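Long-range contact in L-asparagine oxygenase (Streptomyces coelicolor, PDB 2OG5), which catalyses the iron(II)- and 2-oxoglutarate-dependent 3-hydroxylation of L-asparagine for the biosynthesis of a calcium-dependent lipopeptide antibiotic: residues S43-L55 against A71-L83. Sequence-based numbering, arbitrary orientation.
Sequences SDAELVEEIAWKL and AARNAWHAWPATL
Val48 lays both its methyl groups against the indole of Trp79. Val48 CG1 makes a CH-pi contact 4.0 Å from the centroid of the Trp79 six-membered ring, 20° off the ring normal. Val48 CG2 sits over the same face nearer the rim, and also meets Leu83 CD1 at 3.8 Å. The other face of the indole is taken by Trp76 CZ3, so the ring is sandwiched between Val48 and Trp76 of its own segment. Ile51 forks over the turn that follows helix 66-76. With CG2 anti to the backbone N and CG1 beside it (chi1 -66°), Ile51 CG2 rests 3.8 Å from Ala75 CB. Ile51 CD1 goes to Ala78, 3.8 Å from its CB. Farther along, Leu55 CD1 packs 3.5 Å from Ala71 CB, while CD2 leans on Ala72. At the other end Leu47 CD2 reaches the CD corner of the Pro80 ring at 3.7 Å. The Asp44 carboxylate slides past the Pro80 ring, and its OD2 accepts a hydrogen bond from Thr82 OG1 at 2.8 Å. The hydroxyl comes from above the carboxylate plane, 43° out of it.

A type I turn from Trp76 to Trp79 places Trp79, and Pro80 is the N-cap of helix 81-92. Segment 43-55 runs nearly antiparallel to 71-76. Its first turn lies beside the start of helix 81-92. Met135 of helix 128-140 also touches Leu55, Ala75 and Trp79. The contact joins N-terminal helices away from the metal centre. Its chemistry is mainly apolar, and the one cross-segment hydrogen bond ties down its Asp44 end.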
ATOM      1  N   SER A  43      14.457  22.710   3.117  1.00 27.58           N
ATOM      2  CA  SER A  43      15.587  22.193   3.885  1.00 27.47           C
ATOM      3  C   SER A  43      15.479  20.680   4.073  1.00 26.80           C
ATOM      4  O   SER A  43      16.420  19.938   3.789  1.00 26.60           O
ATOM      5  CB  SER A  43      15.644  22.887   5.247  1.00 27.94           C
ATOM      6  OG  SER A  43      16.584  22.268   6.105  1.00 30.56           O
ATOM      7  N   ASP A  44      14.320  20.236   4.539  1.00 26.10           N
ATOM      8  CA  ASP A  44      14.081  18.808   4.747  1.00 25.73           C
ATOM      9  C   ASP A  44      14.086  18.017   3.436  1.00 25.42           C
ATOM     10  O   ASP A  44      14.614  16.905   3.388  1.00 24.67           O
ATOM     11  CB  ASP A  44      12.760  18.589   5.483  1.00 25.53           C
ATOM     12  CG  ASP A  44      12.828  18.989   6.955  1.00 26.13           C
ATOM     13  OD1 ASP A  44      13.934  19.244   7.475  1.00 26.48           O
ATOM     14  OD2 ASP A  44      11.762  19.037   7.600  1.00 28.08           O
ATOM     15  N   ALA A  45      13.507  18.589   2.380  1.00 24.86           N
ATOM     16  CA  ALA A  45      13.483  17.942   1.063  1.00 24.73           C
ATOM     17  C   ALA A  45      14.900  17.739   0.523  1.00 24.64           C
ATOM     18  O   ALA A  45      15.214  16.695  -0.056  1.00 24.57           O
ATOM     19  CB  ALA A  45      12.650  18.760   0.084  1.00 24.59           C
ATOM     20  N   GLU A  46      15.752  18.746   0.709  1.00 24.61           N
ATOM     21  CA  GLU A  46      17.148  18.648   0.281  1.00 24.51           C
ATOM     22  C   GLU A  46      17.940  17.593   1.062  1.00 23.58           C
ATOM     23  O   GLU A  46      18.760  16.867   0.487  1.00 23.32           O
ATOM     24  CB  GLU A  46      17.827  20.015   0.398  1.00 24.80           C
ATOM     25  CG  GLU A  46      17.327  21.003  -0.636  1.00 26.50           C
ATOM     26  CD  GLU A  46      17.898  22.405  -0.457  1.00 26.82           C
ATOM     27  OE1 GLU A  46      18.548  22.681   0.578  1.00 30.40           O
ATOM     28  OE2 GLU A  46      17.691  23.238  -1.363  1.00 31.70           O
ATOM     29  N   LEU A  47      17.688  17.501   2.361  1.00 23.18           N
ATOM     30  CA  LEU A  47      18.381  16.528   3.204  1.00 22.87           C
ATOM     31  C   LEU A  47      17.986  15.099   2.825  1.00 22.27           C
ATOM     32  O   LEU A  47      18.851  14.237   2.656  1.00 21.60           O
ATOM     33  CB  LEU A  47      18.089  16.790   4.681  1.00 22.92           C
ATOM     34  CG  LEU A  47      18.664  15.783   5.685  1.00 23.42           C
ATOM     35  CD1 LEU A  47      20.157  15.537   5.455  1.00 25.06           C
ATOM     36  CD2 LEU A  47      18.409  16.247   7.123  1.00 23.61           C
ATOM     37  N   VAL A  48      16.686  14.857   2.669  1.00 21.91           N
ATOM     38  CA  VAL A  48      16.212  13.526   2.280  1.00 22.10           C
ATOM     39  C   VAL A  48      16.749  13.155   0.892  1.00 22.10           C
ATOM     40  O   VAL A  48      17.150  12.013   0.666  1.00 21.89           O
ATOM     41  CB  VAL A  48      14.667  13.426   2.331  1.00 21.36           C
ATOM     42  CG1 VAL A  48      14.188  12.075   1.785  1.00 21.62           C
ATOM     43  CG2 VAL A  48      14.164  13.623   3.760  1.00 21.63           C
ATOM     44  N   GLU A  49      16.803  14.127  -0.020  1.00 22.68           N
ATOM     45  CA  GLU A  49      17.381  13.904  -1.348  1.00 23.30           C
ATOM     46  C   GLU A  49      18.844  13.464  -1.243  1.00 23.10           C
ATOM     47  O   GLU A  49      19.256  12.512  -1.897  1.00 22.91           O
ATOM     48  CB  GLU A  49      17.254  15.170  -2.202  1.00 23.34           C
ATOM     49  CG  GLU A  49      17.802  15.026  -3.617  1.00 24.38           C
ATOM     50  CD  GLU A  49      17.726  16.311  -4.408  1.00 26.35           C
ATOM     51  OE1 GLU A  49      18.071  17.380  -3.852  1.00 31.92           O
ATOM     52  OE2 GLU A  49      17.343  16.248  -5.596  1.00 32.94           O
ATOM     53  N   GLU A  50      19.618  14.157  -0.413  1.00 23.34           N
ATOM     54  CA  GLU A  50      21.023  13.804  -0.194  1.00 23.45           C
ATOM     55  C   GLU A  50      21.156  12.390   0.358  1.00 22.64           C
ATOM     56  O   GLU A  50      21.977  11.608  -0.101  1.00 22.46           O
ATOM     57  CB  GLU A  50      21.683  14.794   0.777  1.00 23.51           C
ATOM     58  CG  GLU A  50      23.175  14.553   1.030  1.00 24.95           C
ATOM     59  CD  GLU A  50      23.787  15.523   2.051  1.00 26.80           C
ATOM     60  OE1 GLU A  50      23.030  16.210   2.780  1.00 31.82           O
ATOM     61  OE2 GLU A  50      25.038  15.590   2.131  1.00 32.05           O
ATOM     62  N   ILE A  51      20.339  12.081   1.358  1.00 22.39           N
ATOM     63  CA  ILE A  51      20.368  10.773   2.000  1.00 22.41           C
ATOM     64  C   ILE A  51      19.972   9.664   1.009  1.00 22.24           C
ATOM     65  O   ILE A  51      20.622   8.625   0.946  1.00 21.95           O
ATOM     66  CB  ILE A  51      19.421  10.735   3.227  1.00 22.01           C
ATOM     67  CG1 ILE A  51      19.914  11.676   4.333  1.00 22.58           C
ATOM     68  CG2 ILE A  51      19.333   9.323   3.790  1.00 22.31           C
ATOM     69  CD1 ILE A  51      18.831  12.043   5.349  1.00 22.06           C
ATOM     70  N   ALA A  52      18.909   9.901   0.242  1.00 22.38           N
ATOM     71  CA  ALA A  52      18.424   8.925  -0.727  1.00 23.05           C
ATOM     72  C   ALA A  52      19.445   8.666  -1.830  1.00 23.40           C
ATOM     73  O   ALA A  52      19.676   7.517  -2.204  1.00 22.34           O
ATOM     74  CB  ALA A  52      17.103   9.384  -1.322  1.00 22.63           C
ATOM     75  N   TRP A  53      20.071   9.725  -2.339  1.00 24.25           N
ATOM     76  CA  TRP A  53      21.087   9.557  -3.382  1.00 25.43           C
ATOM     77  C   TRP A  53      22.308   8.797  -2.876  1.00 25.15           C
ATOM     78  O   TRP A  53      22.851   7.955  -3.587  1.00 25.06           O
ATOM     79  CB  TRP A  53      21.505  10.907  -3.980  1.00 27.56           C
ATOM     80  CG  TRP A  53      20.622  11.334  -5.097  1.00 29.92           C
ATOM     81  CD1 TRP A  53      19.760  12.393  -5.105  1.00 31.52           C
ATOM     82  CD2 TRP A  53      20.497  10.705  -6.380  1.00 31.86           C
ATOM     83  NE1 TRP A  53      19.111  12.467  -6.317  1.00 31.75           N
ATOM     84  CE2 TRP A  53      19.540  11.438  -7.114  1.00 32.16           C
ATOM     85  CE3 TRP A  53      21.095   9.586  -6.975  1.00 31.97           C
ATOM     86  CZ2 TRP A  53      19.170  11.094  -8.421  1.00 31.93           C
ATOM     87  CZ3 TRP A  53      20.724   9.242  -8.273  1.00 31.73           C
ATOM     88  CH2 TRP A  53      19.771   9.996  -8.982  1.00 31.49           C
ATOM     89  N   LYS A  54      22.741   9.102  -1.656  1.00 25.22           N
ATOM     90  CA  LYS A  54      23.870   8.400  -1.048  1.00 25.18           C
ATOM     91  C   LYS A  54      23.571   6.907  -0.900  1.00 24.60           C
ATOM     92  O   LYS A  54      24.404   6.062  -1.216  1.00 24.18           O
ATOM     93  CB  LYS A  54      24.216   9.020   0.306  1.00 25.76           C
ATOM     94  CG  LYS A  54      25.452   8.438   0.982  1.00 26.67           C
ATOM     95  CD  LYS A  54      25.779   9.206   2.254  1.00 27.38           C
ATOM     96  CE  LYS A  54      26.808   8.479   3.125  1.00 29.60           C
ATOM     97  NZ  LYS A  54      26.585   8.731   4.592  1.00 31.69           N
ATOM     98  N   LEU A  55      22.378   6.581  -0.414  1.00 23.72           N
ATOM     99  CA  LEU A  55      21.968   5.183  -0.303  1.00 23.60           C
ATOM    100  C   LEU A  55      21.919   4.507  -1.673  1.00 23.48           C
ATOM    101  O   LEU A  55      22.487   3.430  -1.863  1.00 23.81           O
ATOM    102  CB  LEU A  55      20.596   5.090   0.367  1.00 23.14           C
ATOM    103  CG  LEU A  55      19.984   3.701   0.546  1.00 23.53           C
ATOM    104  CD1 LEU A  55      20.850   2.791   1.394  1.00 22.52           C
ATOM    105  CD2 LEU A  55      18.612   3.874   1.165  1.00 21.98           C
ATOM    106  N   ALA A  71      21.259  -0.975   5.155  1.00 19.30           N
ATOM    107  CA  ALA A  71      21.705   0.387   4.825  1.00 19.19           C
ATOM    108  C   ALA A  71      20.523   1.361   4.831  1.00 18.71           C
ATOM    109  O   ALA A  71      20.639   2.500   5.294  1.00 19.35           O
ATOM    110  CB  ALA A  71      22.411   0.422   3.482  1.00 18.80           C
ATOM    111  N   ALA A  72      19.371   0.907   4.333  1.00 18.31           N
ATOM    112  CA  ALA A  72      18.167   1.738   4.315  1.00 18.79           C
ATOM    113  C   ALA A  72      17.703   2.044   5.739  1.00 18.54           C
ATOM    114  O   ALA A  72      17.307   3.166   6.050  1.00 19.17           O
ATOM    115  CB  ALA A  72      17.059   1.048   3.508  1.00 19.24           C
ATOM    116  N   ARG A  73      17.736   1.039   6.608  1.00 18.93           N
ATOM    117  CA  ARG A  73      17.370   1.234   8.017  1.00 19.11           C
ATOM    118  C   ARG A  73      18.264   2.283   8.674  1.00 18.77           C
ATOM    119  O   ARG A  73      17.786   3.193   9.341  1.00 19.07           O
ATOM    120  CB  ARG A  73      17.478  -0.094   8.767  1.00 19.39           C
ATOM    121  CG  ARG A  73      16.988  -0.062  10.205  1.00 19.94           C
ATOM    122  CD  ARG A  73      17.047  -1.446  10.844  1.00 21.43           C
ATOM    123  NE  ARG A  73      16.109  -2.313  10.140  1.00 25.27           N
ATOM    124  CZ  ARG A  73      16.416  -3.327   9.344  1.00 26.20           C
ATOM    125  NH1 ARG A  73      17.679  -3.712   9.133  1.00 27.56           N
ATOM    126  NH2 ARG A  73      15.415  -3.973   8.756  1.00 22.23           N
ATOM    127  N   ASN A  74      19.568   2.148   8.473  1.00 19.18           N
ATOM    128  CA  ASN A  74      20.511   3.117   9.019  1.00 19.32           C
ATOM    129  C   ASN A  74      20.308   4.513   8.436  1.00 19.30           C
ATOM    130  O   ASN A  74      20.374   5.511   9.156  1.00 19.31           O
ATOM    131  CB  ASN A  74      21.944   2.631   8.797  1.00 19.50           C
ATOM    132  CG  ASN A  74      22.298   1.442   9.692  1.00 20.27           C
ATOM    133  OD1 ASN A  74      22.991   0.511   9.259  1.00 24.84           O
ATOM    134  ND2 ASN A  74      21.831   1.471  10.935  1.00 21.03           N
ATOM    135  N   ALA A  75      20.043   4.590   7.137  1.00 19.17           N
ATOM    136  CA  ALA A  75      19.845   5.880   6.470  1.00 19.45           C
ATOM    137  C   ALA A  75      18.549   6.554   6.926  1.00 19.38           C
ATOM    138  O   ALA A  75      18.485   7.776   7.020  1.00 19.66           O
ATOM    139  CB  ALA A  75      19.866   5.708   4.949  1.00 19.55           C
ATOM    140  N   TRP A  76      17.518   5.766   7.223  1.00 19.54           N
ATOM    141  CA  TRP A  76      16.283   6.337   7.756  1.00 19.73           C
ATOM    142  C   TRP A  76      16.572   7.226   8.972  1.00 19.67           C
ATOM    143  O   TRP A  76      15.999   8.295   9.137  1.00 19.46           O
ATOM    144  CB  TRP A  76      15.295   5.233   8.144  1.00 20.34           C
ATOM    145  CG  TRP A  76      14.173   5.761   8.953  1.00 20.21           C
ATOM    146  CD1 TRP A  76      14.011   5.646  10.299  1.00 20.57           C
ATOM    147  CD2 TRP A  76      13.078   6.550   8.479  1.00 20.33           C
ATOM    148  NE1 TRP A  76      12.873   6.295  10.692  1.00 21.25           N
ATOM    149  CE2 TRP A  76      12.277   6.861   9.595  1.00 20.40           C
ATOM    150  CE3 TRP A  76      12.692   7.022   7.221  1.00 20.98           C
ATOM    151  CZ2 TRP A  76      11.102   7.617   9.483  1.00 20.78           C
ATOM    152  CZ3 TRP A  76      11.530   7.762   7.114  1.00 21.47           C
ATOM    153  CH2 TRP A  76      10.753   8.055   8.236  1.00 20.84           C
ATOM    154  N   HIS A  77      17.475   6.777   9.832  1.00 19.89           N
ATOM    155  CA  HIS A  77      17.746   7.508  11.060  1.00 20.27           C
ATOM    156  C   HIS A  77      18.525   8.800  10.865  1.00 20.48           C
ATOM    157  O   HIS A  77      18.650   9.580  11.811  1.00 20.46           O
ATOM    158  CB  HIS A  77      18.378   6.569  12.083  1.00 20.50           C
ATOM    159  CG  HIS A  77      17.387   5.592  12.619  1.00 21.48           C
ATOM    160  ND1 HIS A  77      16.376   5.982  13.467  1.00 24.54           N
ATOM    161  CD2 HIS A  77      17.179   4.281  12.358  1.00 24.39           C
ATOM    162  CE1 HIS A  77      15.607   4.941  13.733  1.00 24.56           C
ATOM    163  NE2 HIS A  77      16.067   3.899  13.069  1.00 24.61           N
ATOM    164  N   ALA A  78      19.010   9.038   9.643  1.00 20.47           N
ATOM    165  CA  ALA A  78      19.570  10.344   9.260  1.00 20.42           C
ATOM    166  C   ALA A  78      18.504  11.364   8.821  1.00 20.64           C
ATOM    167  O   ALA A  78      18.817  12.547   8.671  1.00 20.95           O
ATOM    168  CB  ALA A  78      20.606  10.174   8.144  1.00 20.29           C
ATOM    169  N   TRP A  79      17.263  10.926   8.587  1.00 20.49           N
ATOM    170  CA  TRP A  79      16.197  11.852   8.174  1.00 20.80           C
ATOM    171  C   TRP A  79      15.970  12.942   9.221  1.00 20.85           C
ATOM    172  O   TRP A  79      16.238  12.734  10.406  1.00 20.74           O
ATOM    173  CB  TRP A  79      14.860  11.139   7.951  1.00 20.49           C
ATOM    174  CG  TRP A  79      14.716  10.366   6.682  1.00 20.35           C
ATOM    175  CD1 TRP A  79      15.636   9.543   6.114  1.00 20.21           C
ATOM    176  CD2 TRP A  79      13.546  10.302   5.848  1.00 19.78           C
ATOM    177  NE1 TRP A  79      15.113   8.969   4.967  1.00 19.68           N
ATOM    178  CE2 TRP A  79      13.837   9.424   4.783  1.00 19.96           C
ATOM    179  CE3 TRP A  79      12.284  10.901   5.902  1.00 20.72           C
ATOM    180  CZ2 TRP A  79      12.908   9.128   3.776  1.00 21.20           C
ATOM    181  CZ3 TRP A  79      11.360  10.610   4.899  1.00 21.56           C
ATOM    182  CH2 TRP A  79      11.677   9.733   3.852  1.00 21.21           C
ATOM    183  N   PRO A  80      15.457  14.106   8.793  1.00 21.29           N
ATOM    184  CA  PRO A  80      15.113  15.134   9.771  1.00 21.52           C
ATOM    185  C   PRO A  80      14.137  14.650  10.836  1.00 21.61           C
ATOM    186  O   PRO A  80      13.203  13.903  10.535  1.00 21.16           O
ATOM    187  CB  PRO A  80      14.452  16.238   8.938  1.00 21.87           C
ATOM    188  CG  PRO A  80      14.347  15.748   7.570  1.00 22.78           C
ATOM    189  CD  PRO A  80      15.191  14.527   7.407  1.00 21.51           C
ATOM    190  N   ALA A  81      14.355  15.095  12.066  1.00 21.22           N
ATOM    191  CA  ALA A  81      13.508  14.700  13.187  1.00 21.13           C
ATOM    192  C   ALA A  81      12.044  15.041  12.962  1.00 20.95           C
ATOM    193  O   ALA A  81      11.164  14.321  13.424  1.00 20.92           O
ATOM    194  CB  ALA A  81      14.002  15.344  14.485  1.00 20.98           C
ATOM    195  N   THR A  82      11.777  16.154  12.276  1.00 21.38           N
ATOM    196  CA  THR A  82      10.402  16.562  11.980  1.00 21.18           C
ATOM    197  C   THR A  82       9.623  15.445  11.287  1.00 20.97           C
ATOM    198  O   THR A  82       8.508  15.110  11.687  1.00 20.27           O
ATOM    199  CB  THR A  82      10.382  17.804  11.066  1.00 22.10           C
ATOM    200  OG1 THR A  82      11.299  17.605   9.987  1.00 24.25           O
ATOM    201  CG2 THR A  82      10.793  19.032  11.837  1.00 23.92           C
ATOM    202  N   LEU A  83      10.222  14.863  10.255  1.00 20.46           N
ATOM    203  CA  LEU A  83       9.564  13.822   9.461  1.00 20.53           C
ATOM    204  C   LEU A  83       9.490  12.507  10.230  1.00 20.14           C
ATOM    205  O   LEU A  83       8.505  11.786  10.131  1.00 19.41           O
ATOM    206  CB  LEU A  83      10.299  13.616   8.133  1.00 20.76           C
ATOM    207  CG  LEU A  83      10.287  14.828   7.185  1.00 21.13           C
ATOM    208  CD1 LEU A  83      11.162  14.579   5.959  1.00 22.51           C
ATOM    209  CD2 LEU A  83       8.858  15.156   6.765  1.00 21.88           C
TER